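PDB 3TQC: pantothenate kinase from Coxiella burnetii, which phosphorylates (R)-pantothenate with ATP to give (R)-4'-phosphopantothenate and ADP, the first step of coenzyme A biosynthesis from pantothenate. Local coordinates for residues Arg247-Trp252 with Thr272-Phe277; Val239-Tyr244 with Phe277-Trp282; Ser180-Asp185 with Pro259-His264. All blocks are in the same frame, centred on the assembly; numbering follows the deposited sequence.

Interaction 1 (Arg247-Trp252 with Thr272-Phe277); sequences RVLSFW and TEVAAF. With ADP (adenosine-5'-diphosphate), chain D.
Val274 lies between Leu249 and Trp252, and its CG1 methyl, directed at both by a chi1 of 65°, reaches each of them. Trp252 offers the face of its indole: Val274 CG1 sits 4.0 Å from the centroid of the five-membered ring, only 8° off the normal, a CH-pi contact. Against Leu249 the approach is shorter than normal contact, CD1 coming to 3.3 Å from Val274 CG1, but the leucine's unusual torsions make that distance doubtful. A beta-branched residue suits this place because its short, stiff fork fits between two larger groups.

On the buried side Val248 CG2 meets Val274 CG2 more loosely, at 4.3 Å. Leu249 CD1 reaches Ala275 CB at 4.2 Å, and the solvent side belongs to Thr272, Glu273 and Ala276, exposed on the outer helix. The two helical segments run in roughly opposite directions, at 140°, with axes 9.8 Å apart. From another flank of its helix Arg247 sends NH1 to ADP, 2.8 Å from O3B, with a weaker bond to O2A. Together with Lys105 and backbone amides of the P-loop it surrounds the diphosphate, as basic side chains do in P-loop kinase sites.

Interaction 2 (Val239-Tyr244 with Phe277-Trp282); sequences VIQKWY and FAKHVW
The carbonyl oxygen of Ala278 is approached from two quarters: it accepts the helical hydrogen bond from Trp282 N at 3.0 Å, and the ring edge of Tyr244 comes up to it, with CE2 3.5 Å away. Tyr244 gets there because its CG lies anti to the backbone N (chi1 178°), which carries the phenol out from its own helix and across the next. The hydroxyl end then rests on an aliphatic side chain, Tyr244 OH lying 3.3 Å from Val281 CG1. Ala278 suits the spot since its small side chain lets the tyrosine ring pass close to the helix backbone.

Trp282 makes the reverse reach and lays the face of its indole on helix 237-253. Gln241 CB is 3.6 Å from the centroid of the five-membered ring and 20° off its normal, so the aliphatic root of the glutamine makes a CH-pi contact there. At the far corner of the six-membered ring, Ile240 CG2 touches Trp282 CH2 at 3.4 Å, the isoleucine side chain crossing the indole at about a right angle. Tyr244 and Trp282, reaching out from opposite helices, lie alongside each other, with Tyr244 CB 4.0 Å from Trp282 CE3. At the margin the exposed Lys279 runs beside Gln241.

The helical segments cross at 133°. Helix 237-253 follows central strand 229-234, and Ser100, in the predicted ATP-binding loop after neighbouring strand 93-99, touches both Ile240 and Trp282, while Ala102 touches Tyr244.

Interaction 3 (Ser180-Asp185 with Pro259-His264); sequences SHHYYD and PHSYFH
A chi1 of -167° swings the Tyr184 ring out to meet Tyr262 and Phe263, whose own first torsions differ: Tyr262 CG is anti to its N and Phe263 CG anti to its carbonyl carbon, which sends one ring's face beneath Tyr184 CD2 and the other's edge onto the Tyr184 face. The result is an aromatic cluster between a beta-hairpin loop and a type I turn. The hairpin joins strands 174-180 and 185-187 and ends in a G1 beta bulge, where Tyr184 adopts left-handed backbone angles. Ser180 steadies the loop through an ST motif, its OG accepting from Tyr183 N at 2.8 Å.

The edge-to-face pair of Phe263 and Tyr184 has centroids 4.7 Å apart and planes at 58°; Phe263 CZ lies above the tyrosine ring centre. Tyr262 meets the same tyrosine obliquely, Tyr184 CD2 lying over its face toward the rim, 3.3 Å from Tyr262 CE2. Aromatic residues suit this place because their faces and edges pack where a single backbone bond joins the loops. Lys149 adds a cation-pi contact to Tyr184.

Beside the cluster, Ser261 CB lies over the His182 ring, 4.2 Å from its centroid, while Asp258 holds His182 NE2. Further out, His260 O meets the ring edge of Tyr183, 3.5 Å from CD1. That joining bond runs from Tyr262 N to His182 O at 3.1 Å, in the carbonyl plane and almost straight at 175°.

Along the chain, the hairpin loop 180-185 comes first, followed by strands 199-203 and 229-234 of the large sheet and then helix 237-253. That helix supplies 239-244 to interaction 2 and 247-252 to interaction 1. The loop beyond it, at 259-264, returns to the hairpin and closes interaction 3 over 73 residues. Helix 271-294 then folds back on helix 237-253, so that interaction 1 closes a 19-residue span lying within the 32-residue span of interaction 2, and interaction 3 crosses both. Interactions 1 and 2 share Phe277 and touch where Val248 CG1 packs on Ala278 CB. They join the two helices beside the ADP site, whereas interaction 3 ties the loop between those helices to the small antiparallel sheet.

Interaction 1 (Arg247-Trp252 with Thr272-Phe277)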
loop_
_atom_site.group_PDB
_atom_site.type_symbol
_atom_site.label_atom_id
_atom_site.label_comp_id
_atom_site.label_asym_id
_atom_site.label_seq_id
_atom_site.Cartn_x
_atom_site.Cartn_y
_atom_site.Cartn_z
ATOM N N ARG B 247 23.681 -3.926 -22.715
ATOM C CA ARG B 247 22.608 -4.831 -23.133
ATOM C C ARG B 247 22.198 -4.596 -24.600
ATOM O O ARG B 247 22.028 -5.556 -25.356
ATOM C CB ARG B 247 21.398 -4.717 -22.215
ATOM C CG ARG B 247 20.402 -5.859 -22.382
ATOM C CD ARG B 247 19.267 -5.722 -21.416
ATOM N NE ARG B 247 18.450 -4.531 -21.661
ATOM C CZ ARG B 247 17.419 -4.160 -20.904
ATOM N NH1 ARG B 247 17.072 -4.874 -19.838
ATOM N NH2 ARG B 247 16.728 -3.071 -21.209
ATOM N N VAL B 248 22.070 -3.329 -24.997
ATOM C CA VAL B 248 21.766 -2.987 -26.390
ATOM C C VAL B 248 22.919 -3.370 -27.307
ATOM O O VAL B 248 22.701 -3.974 -28.349
ATOM C CB VAL B 248 21.398 -1.491 -26.575
ATOM C CG1 VAL B 248 22.444 -0.601 -25.969
ATOM C CG2 VAL B 248 21.219 -1.145 -28.058
ATOM N N LEU B 249 24.144 -3.038 -26.918
ATOM C CA LEU B 249 25.306 -3.468 -27.690
ATOM C C LEU B 249 25.307 -4.986 -27.859
ATOM O O LEU B 249 25.531 -5.487 -28.951
ATOM C CB LEU B 249 26.617 -2.997 -27.049
ATOM C CG LEU B 249 27.323 -1.782 -27.672
ATOM C CD1 LEU B 249 26.365 -0.738 -28.269
ATOM C CD2 LEU B 249 28.246 -1.134 -26.635
ATOM N N SER B 250 25.039 -5.713 -26.780
ATOM C CA SER B 250 24.975 -7.178 -26.841
ATOM C C SER B 250 23.961 -7.697 -27.870
ATOM O O SER B 250 24.273 -8.609 -28.642
ATOM C CB SER B 250 24.649 -7.759 -25.470
ATOM O OG SER B 250 24.110 -9.051 -25.623
ATOM N N PHE B 251 22.752 -7.128 -27.861
ATOM C CA PHE B 251 21.737 -7.433 -28.879
ATOM C C PHE B 251 22.188 -7.016 -30.282
ATOM O O PHE B 251 21.894 -7.703 -31.261
ATOM C CB PHE B 251 20.410 -6.724 -28.591
ATOM C CG PHE B 251 19.661 -7.252 -27.396
ATOM C CD1 PHE B 251 19.556 -8.618 -27.149
ATOM C CD2 PHE B 251 19.005 -6.367 -26.535
ATOM C CE1 PHE B 251 18.837 -9.089 -26.045
ATOM C CE2 PHE B 251 18.298 -6.840 -25.427
ATOM C CZ PHE B 251 18.215 -8.200 -25.187
ATOM N N TRP B 252 22.885 -5.886 -30.378
ATOM C CA TRP B 252 23.417 -5.414 -31.658
ATOM C C TRP B 252 24.361 -6.454 -32.270
ATOM O O TRP B 252 24.436 -6.581 -33.487
ATOM C CB TRP B 252 24.126 -4.058 -31.486
ATOM C CG TRP B 252 24.867 -3.557 -32.697
ATOM C CD1 TRP B 252 24.327 -2.950 -33.786
ATOM C CD2 TRP B 252 26.286 -3.598 -32.925
ATOM N NE1 TRP B 252 25.311 -2.621 -34.685
ATOM C CE2 TRP B 252 26.524 -3.005 -34.182
ATOM C CE3 TRP B 252 27.377 -4.082 -32.191
ATOM C CZ2 TRP B 252 27.809 -2.885 -34.727
ATOM C CZ3 TRP B 252 28.653 -3.962 -32.731
ATOM C CH2 TRP B 252 28.856 -3.366 -33.986
ATOM N N THR B 272 30.309 2.201 -32.261
ATOM C CA THR B 272 30.291 3.464 -31.511
ATOM C C THR B 272 28.990 4.249 -31.734
ATOM O O THR B 272 28.459 4.841 -30.789
ATOM C CB THR B 272 31.472 4.379 -31.869
ATOM O OG1 THR B 272 31.313 4.835 -33.206
ATOM C CG2 THR B 272 32.808 3.652 -31.718
ATOM N N GLU B 273 28.498 4.261 -32.976
ATOM C CA GLU B 273 27.230 4.930 -33.314
ATOM C C GLU B 273 26.039 4.379 -32.513
ATOM O O GLU B 273 25.251 5.150 -31.959
ATOM C CB GLU B 273 26.941 4.815 -34.814
ATOM C CG GLU B 273 27.825 5.711 -35.689
ATOM C CD GLU B 273 27.624 5.487 -37.185
ATOM O OE1 GLU B 273 27.194 4.378 -37.571
ATOM O OE2 GLU B 273 27.912 6.416 -37.978
ATOM N N VAL B 274 25.920 3.053 -32.458
ATOM C CA VAL B 274 24.864 2.400 -31.695
ATOM C C VAL B 274 25.009 2.685 -30.189
ATOM O O VAL B 274 24.013 2.824 -29.477
ATOM C CB VAL B 274 24.822 0.862 -31.963
ATOM C CG1 VAL B 274 26.082 0.168 -31.479
ATOM C CG2 VAL B 274 23.605 0.231 -31.307
ATOM N N ALA B 275 26.247 2.777 -29.712
ATOM C CA ALA B 275 26.504 3.186 -28.334
ATOM C C ALA B 275 25.984 4.602 -28.106
ATOM O O ALA B 275 25.266 4.854 -27.151
ATOM C CB ALA B 275 28.001 3.106 -28.010
ATOM N N ALA B 276 26.337 5.514 -29.000
ATOM C CA ALA B 276 25.819 6.871 -28.941
ATOM C C ALA B 276 24.293 6.873 -28.993
ATOM O O ALA B 276 23.650 7.580 -28.223
ATOM C CB ALA B 276 26.403 7.716 -30.069
ATOM N N PHE B 277 23.717 6.076 -29.886
ATOM C CA PHE B 277 22.265 5.921 -29.945
ATOM C C PHE B 277 21.688 5.413 -28.626
ATOM O O PHE B 277 20.670 5.915 -28.156
ATOM C CB PHE B 277 21.873 4.958 -31.056
ATOM C CG PHE B 277 20.395 4.773 -31.196
ATOM C CD1 PHE B 277 19.634 5.698 -31.889
ATOM C CD2 PHE B 277 19.763 3.673 -30.644
ATOM C CE1 PHE B 277 18.263 5.530 -32.018
ATOM C CE2 PHE B 277 18.403 3.499 -30.772
ATOM C CZ PHE B 277 17.650 4.426 -31.460
HETATM P PB ADP D . 15.426 -5.271 -16.374
HETATM O O1B ADP D . 14.598 -6.517 -16.370
HETATM O O2B ADP D . 15.265 -4.443 -15.126
HETATM O O3B ADP D . 15.333 -4.442 -17.636
HETATM P PA ADP D . 17.475 -7.194 -16.753
HETATM O O1A ADP D . 16.993 -8.116 -15.658
HETATM O O2A ADP D . 17.177 -7.474 -18.191
HETATM O O3A ADP D . 16.970 -5.709 -16.413
HETATM O "O5'" ADP D . 19.047 -7.049 -16.628
HETATM C "C5'" ADP D . 19.726 -5.939 -17.189
HETATM C "C4'" ADP D . 21.111 -6.375 -17.648
HETATM O "O4'" ADP D . 21.946 -6.627 -16.522
HETATM C "C3'" ADP D . 21.073 -7.670 -18.430
HETATM O "O3'" ADP D . 22.063 -7.602 -19.457
HETATM C "C2'" ADP D . 21.394 -8.752 -17.429
HETATM O "O2'" ADP D . 22.104 -9.821 -18.030
HETATM C "C1'" ADP D . 22.261 -8.022 -16.426
HETATM N N9 ADP D . 22.052 -8.441 -15.025
HETATM C C8 ADP D . 20.917 -8.288 -14.327
HETATM N N7 ADP D . 21.065 -8.750 -13.065
HETATM C C5 ADP D . 22.317 -9.201 -12.963
HETATM C C6 ADP D . 23.094 -9.803 -11.883
HETATM N N6 ADP D . 22.501 -10.004 -10.680
HETATM N N1 ADP D . 24.369 -10.134 -12.156
HETATM C C2 ADP D . 24.935 -9.931 -13.367
HETATM N N3 ADP D . 24.266 -9.375 -14.400
HETATM C C4 ADP D . 22.973 -8.997 -14.246
#

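Interaction 2 (Val239-Tyr244 with Phe277-Trp282)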
loop_
_atom_site.group_PDB
_atom_site.type_symbol
_atom_site.label_atom_id
_atom_site.label_comp_id
_atom_site.label_asym_id
_atom_site.label_seq_id
_atom_site.Cartn_x
_atom_site.Cartn_y
_atom_site.Cartn_z
ATOM N N VAL B 239 25.546 3.891 -13.552
ATOM C CA VAL B 239 25.783 2.451 -13.578
ATOM C C VAL B 239 24.740 1.731 -14.435
ATOM O O VAL B 239 25.094 0.908 -15.285
ATOM C CB VAL B 239 25.860 1.874 -12.144
ATOM C CG1 VAL B 239 25.675 0.347 -12.136
ATOM C CG2 VAL B 239 27.183 2.292 -11.507
ATOM N N ILE B 240 23.470 2.075 -14.243
ATOM C CA ILE B 240 22.393 1.466 -15.027
ATOM C C ILE B 240 22.584 1.808 -16.507
ATOM O O ILE B 240 22.450 0.941 -17.364
ATOM C CB ILE B 240 20.990 1.912 -14.574
ATOM C CG1 ILE B 240 20.795 1.694 -13.064
ATOM C CG2 ILE B 240 19.906 1.108 -15.316
ATOM C CD1 ILE B 240 19.615 2.412 -12.497
ATOM N N GLN B 241 22.919 3.070 -16.783
ATOM C CA GLN B 241 23.238 3.529 -18.125
ATOM C C GLN B 241 24.183 2.545 -18.796
ATOM O O GLN B 241 23.896 2.062 -19.887
ATOM C CB GLN B 241 23.870 4.926 -18.076
ATOM C CG GLN B 241 24.361 5.470 -19.411
ATOM C CD GLN B 241 24.848 6.913 -19.322
ATOM O OE1 GLN B 241 24.262 7.748 -18.624
ATOM N NE2 GLN B 241 25.924 7.202 -20.012
ATOM N N LYS B 242 25.292 2.229 -18.131
ATOM C CA LYS B 242 26.248 1.278 -18.682
ATOM C C LYS B 242 25.619 -0.098 -18.901
ATOM O O LYS B 242 25.849 -0.726 -19.929
ATOM C CB LYS B 242 27.490 1.151 -17.802
ATOM C CG LYS B 242 28.525 0.193 -18.387
ATOM C CD LYS B 242 29.931 0.445 -17.847
ATOM C CE LYS B 242 30.775 -0.815 -17.949
ATOM N NZ LYS B 242 30.706 -1.407 -19.311
ATOM N N TRP B 243 24.808 -0.565 -17.955
ATOM C CA TRP B 243 24.197 -1.873 -18.128
ATOM C C TRP B 243 23.254 -1.835 -19.303
ATOM O O TRP B 243 23.141 -2.788 -20.073
ATOM C CB TRP B 243 23.419 -2.294 -16.898
ATOM C CG TRP B 243 24.251 -2.488 -15.683
ATOM C CD1 TRP B 243 25.580 -2.764 -15.632
ATOM C CD2 TRP B 243 23.789 -2.458 -14.325
ATOM N NE1 TRP B 243 25.977 -2.888 -14.329
ATOM C CE2 TRP B 243 24.896 -2.702 -13.508
ATOM C CE3 TRP B 243 22.543 -2.224 -13.728
ATOM C CZ2 TRP B 243 24.806 -2.732 -12.119
ATOM C CZ3 TRP B 243 22.448 -2.244 -12.351
ATOM C CH2 TRP B 243 23.578 -2.500 -11.556
ATOM N N TYR B 244 22.550 -0.721 -19.424
ATOM C CA TYR B 244 21.642 -0.532 -20.530
ATOM C C TYR B 244 22.416 -0.524 -21.845
ATOM O O TYR B 244 22.080 -1.265 -22.762
ATOM C CB TYR B 244 20.842 0.754 -20.365
ATOM C CG TYR B 244 19.937 0.960 -21.527
ATOM C CD1 TYR B 244 18.680 0.383 -21.555
ATOM C CD2 TYR B 244 20.345 1.707 -22.621
ATOM C CE1 TYR B 244 17.852 0.550 -22.642
ATOM C CE2 TYR B 244 19.525 1.879 -23.701
ATOM C CZ TYR B 244 18.281 1.294 -23.713
ATOM O OH TYR B 244 17.458 1.461 -24.799
ATOM N N PHE B 277 23.717 6.076 -29.886
ATOM C CA PHE B 277 22.265 5.921 -29.945
ATOM C C PHE B 277 21.688 5.413 -28.626
ATOM O O PHE B 277 20.670 5.915 -28.156
ATOM C CB PHE B 277 21.873 4.958 -31.056
ATOM C CG PHE B 277 20.395 4.773 -31.196
ATOM C CD1 PHE B 277 19.634 5.698 -31.889
ATOM C CD2 PHE B 277 19.763 3.673 -30.644
ATOM C CE1 PHE B 277 18.263 5.530 -32.018
ATOM C CE2 PHE B 277 18.403 3.499 -30.772
ATOM C CZ PHE B 277 17.650 4.426 -31.460
ATOM N N ALA B 278 22.334 4.403 -28.050
ATOM C CA ALA B 278 21.902 3.806 -26.784
ATOM C C ALA B 278 22.014 4.796 -25.632
ATOM O O ALA B 278 21.156 4.840 -24.753
ATOM C CB ALA B 278 22.729 2.571 -26.476
ATOM N N LYS B 279 23.090 5.567 -25.635
ATOM C CA LYS B 279 23.305 6.600 -24.631
ATOM C C LYS B 279 22.188 7.634 -24.714
ATOM O O LYS B 279 21.661 8.073 -23.683
ATOM C CB LYS B 279 24.666 7.258 -24.851
ATOM C CG LYS B 279 25.096 8.248 -23.789
ATOM C CD LYS B 279 26.491 8.767 -24.115
ATOM C CE LYS B 279 26.933 9.840 -23.148
ATOM N NZ LYS B 279 26.789 9.365 -21.743
ATOM N N HIS B 280 21.833 8.000 -25.949
ATOM C CA HIS B 280 20.779 8.971 -26.218
ATOM C C HIS B 280 19.439 8.488 -25.686
ATOM O O HIS B 280 18.756 9.225 -24.977
ATOM C CB HIS B 280 20.664 9.241 -27.722
ATOM C CG HIS B 280 19.362 9.858 -28.118
ATOM N ND1 HIS B 280 19.153 11.220 -28.106
ATOM C CD2 HIS B 280 18.190 9.300 -28.506
ATOM C CE1 HIS B 280 17.914 11.474 -28.487
ATOM N NE2 HIS B 280 17.308 10.327 -28.731
ATOM N N VAL B 281 19.070 7.260 -26.044
ATOM C CA VAL B 281 17.792 6.679 -25.626
ATOM C C VAL B 281 17.699 6.648 -24.098
ATOM O O VAL B 281 16.688 7.063 -23.517
ATOM C CB VAL B 281 17.595 5.264 -26.207
ATOM C CG1 VAL B 281 16.459 4.529 -25.502
ATOM C CG2 VAL B 281 17.335 5.334 -27.703
ATOM N N TRP B 282 18.759 6.162 -23.458
ATOM C CA TRP B 282 18.867 6.210 -22.004
ATOM C C TRP B 282 18.651 7.628 -21.466
ATOM O O TRP B 282 17.796 7.849 -20.616
ATOM C CB TRP B 282 20.232 5.705 -21.543
ATOM C CG TRP B 282 20.429 5.940 -20.108
ATOM C CD1 TRP B 282 21.145 6.946 -19.535
ATOM C CD2 TRP B 282 19.862 5.176 -19.032
ATOM N NE1 TRP B 282 21.063 6.856 -18.171
ATOM C CE2 TRP B 282 20.283 5.776 -17.832
ATOM C CE3 TRP B 282 19.044 4.042 -18.970
ATOM C CZ2 TRP B 282 19.921 5.276 -16.571
ATOM C CZ3 TRP B 282 18.666 3.548 -17.699
ATOM C CH2 TRP B 282 19.107 4.174 -16.529
#

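Interaction 3 (Ser180-Asp185 with Pro259-His264)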
loop_
_atom_site.group_PDB
_atom_site.type_symbol
_atom_site.label_atom_id
_atom_site.label_comp_id
_atom_site.label_asym_id
_atom_site.label_seq_id
_atom_site.Cartn_x
_atom_site.Cartn_y
_atom_site.Cartn_z
ATOM N N SER B 180 7.207 -8.921 -26.661
ATOM C CA SER B 180 8.496 -9.331 -27.231
ATOM C C SER B 180 9.450 -8.144 -27.326
ATOM O O SER B 180 9.193 -7.188 -28.077
ATOM C CB SER B 180 8.326 -9.872 -28.637
ATOM O OG SER B 180 9.587 -9.887 -29.274
ATOM N N HIS B 181 10.561 -8.228 -26.598
ATOM C CA HIS B 181 11.635 -7.235 -26.709
ATOM C C HIS B 181 12.282 -7.287 -28.091
ATOM O O HIS B 181 12.769 -6.275 -28.603
ATOM C CB HIS B 181 12.694 -7.468 -25.624
ATOM C CG HIS B 181 12.198 -7.215 -24.232
ATOM N ND1 HIS B 181 11.965 -5.946 -23.743
ATOM C CD2 HIS B 181 11.898 -8.067 -23.222
ATOM C CE1 HIS B 181 11.541 -6.028 -22.494
ATOM N NE2 HIS B 181 11.496 -7.304 -22.151
ATOM N N HIS B 182 12.257 -8.467 -28.700
ATOM C CA HIS B 182 12.828 -8.669 -30.017
ATOM C C HIS B 182 12.056 -7.868 -31.067
ATOM O O HIS B 182 12.652 -7.195 -31.907
ATOM C CB HIS B 182 12.808 -10.161 -30.359
ATOM C CG HIS B 182 13.549 -10.508 -31.613
ATOM N ND1 HIS B 182 14.924 -10.470 -31.700
ATOM C CD2 HIS B 182 13.106 -10.919 -32.823
ATOM C CE1 HIS B 182 15.295 -10.839 -32.914
ATOM N NE2 HIS B 182 14.210 -11.116 -33.616
ATOM N N TYR B 183 10.732 -7.961 -31.011
ATOM C CA TYR B 183 9.857 -7.220 -31.911
ATOM C C TYR B 183 9.475 -5.850 -31.354
ATOM O O TYR B 183 8.780 -5.080 -32.017
ATOM C CB TYR B 183 8.607 -8.043 -32.211
ATOM C CG TYR B 183 8.943 -9.403 -32.798
ATOM C CD1 TYR B 183 9.619 -9.507 -34.015
ATOM C CD2 TYR B 183 8.604 -10.580 -32.133
ATOM C CE1 TYR B 183 9.943 -10.746 -34.553
ATOM C CE2 TYR B 183 8.919 -11.825 -32.670
ATOM C CZ TYR B 183 9.590 -11.899 -33.877
ATOM O OH TYR B 183 9.911 -13.131 -34.404
ATOM N N TYR B 184 9.942 -5.552 -30.141
ATOM C CA TYR B 184 9.686 -4.273 -29.482
ATOM C C TYR B 184 8.197 -3.967 -29.506
ATOM O O TYR B 184 7.780 -2.865 -29.868
ATOM C CB TYR B 184 10.473 -3.178 -30.188
ATOM C CG TYR B 184 10.555 -1.874 -29.450
ATOM C CD1 TYR B 184 11.045 -1.815 -28.152
ATOM C CD2 TYR B 184 10.171 -0.691 -30.067
ATOM C CE1 TYR B 184 11.133 -0.605 -27.481
ATOM C CE2 TYR B 184 10.252 0.517 -29.415
ATOM C CZ TYR B 184 10.734 0.562 -28.127
ATOM O OH TYR B 184 10.814 1.777 -27.484
ATOM N N ASP B 185 7.400 -4.967 -29.147
ATOM C CA ASP B 185 5.960 -4.872 -29.269
ATOM C C ASP B 185 5.228 -6.008 -28.544
ATOM O O ASP B 185 5.802 -7.061 -28.265
ATOM C CB ASP B 185 5.565 -4.861 -30.752
ATOM C CG ASP B 185 4.252 -4.144 -31.007
ATOM O OD1 ASP B 185 3.560 -3.784 -30.024
ATOM O OD2 ASP B 185 3.917 -3.942 -32.196
ATOM N N PRO B 259 16.806 -10.176 -39.455
ATOM C CA PRO B 259 16.203 -9.119 -40.269
ATOM C C PRO B 259 14.801 -8.694 -39.821
ATOM O O PRO B 259 14.356 -7.608 -40.190
ATOM C CB PRO B 259 16.158 -9.734 -41.671
ATOM C CG PRO B 259 17.205 -10.772 -41.666
ATOM C CD PRO B 259 17.241 -11.317 -40.277
ATOM N N HIS B 260 14.125 -9.533 -39.030
ATOM C CA HIS B 260 12.789 -9.222 -38.513
ATOM C C HIS B 260 12.811 -8.583 -37.117
ATOM O O HIS B 260 11.755 -8.284 -36.555
ATOM C CB HIS B 260 11.907 -10.480 -38.510
ATOM C CG HIS B 260 11.703 -11.071 -39.868
ATOM N ND1 HIS B 260 11.144 -10.361 -40.909
ATOM C CD2 HIS B 260 11.990 -12.298 -40.360
ATOM C CE1 HIS B 260 11.101 -11.126 -41.987
ATOM N NE2 HIS B 260 11.609 -12.307 -41.682
ATOM N N SER B 261 14.004 -8.373 -36.563
ATOM C CA SER B 261 14.138 -7.610 -35.323
ATOM C C SER B 261 13.649 -6.181 -35.532
ATOM O O SER B 261 13.800 -5.612 -36.609
ATOM C CB SER B 261 15.590 -7.570 -34.849
ATOM O OG SER B 261 15.686 -6.835 -33.631
ATOM N N TYR B 262 13.075 -5.601 -34.490
ATOM C CA TYR B 262 12.561 -4.245 -34.576
ATOM C C TYR B 262 13.703 -3.283 -34.831
ATOM O O TYR B 262 13.586 -2.365 -35.638
ATOM C CB TYR B 262 11.838 -3.851 -33.292
ATOM C CG TYR B 262 11.197 -2.494 -33.406
ATOM C CD1 TYR B 262 9.933 -2.350 -33.967
ATOM C CD2 TYR B 262 11.867 -1.353 -32.983
ATOM C CE1 TYR B 262 9.344 -1.109 -34.084
ATOM C CE2 TYR B 262 11.296 -0.109 -33.104
ATOM C CZ TYR B 262 10.029 0.012 -33.653
ATOM O OH TYR B 262 9.453 1.257 -33.770
ATOM N N PHE B 263 14.807 -3.519 -34.133
ATOM C CA PHE B 263 15.978 -2.662 -34.184
ATOM C C PHE B 263 17.035 -3.142 -35.179
ATOM O O PHE B 263 18.212 -2.836 -35.023
ATOM C CB PHE B 263 16.578 -2.556 -32.780
ATOM C CG PHE B 263 15.680 -1.865 -31.801
ATOM C CD1 PHE B 263 15.455 -0.502 -31.898
ATOM C CD2 PHE B 263 15.052 -2.569 -30.788
ATOM C CE1 PHE B 263 14.609 0.152 -30.990
ATOM C CE2 PHE B 263 14.212 -1.921 -29.876
ATOM C CZ PHE B 263 13.995 -0.562 -29.980
ATOM N N HIS B 264 16.618 -3.871 -36.210
ATOM C CA HIS B 264 17.554 -4.412 -37.184
ATOM C C HIS B 264 18.368 -3.314 -37.880
ATOM O O HIS B 264 19.536 -3.523 -38.189
ATOM C CB HIS B 264 16.824 -5.268 -38.223
ATOM C CG HIS B 264 17.714 -5.768 -39.315
ATOM N ND1 HIS B 264 18.755 -6.640 -39.083
ATOM C CD2 HIS B 264 17.735 -5.499 -40.641
ATOM C CE1 HIS B 264 19.375 -6.894 -40.223
ATOM N NE2 HIS B 264 18.773 -6.215 -41.184
#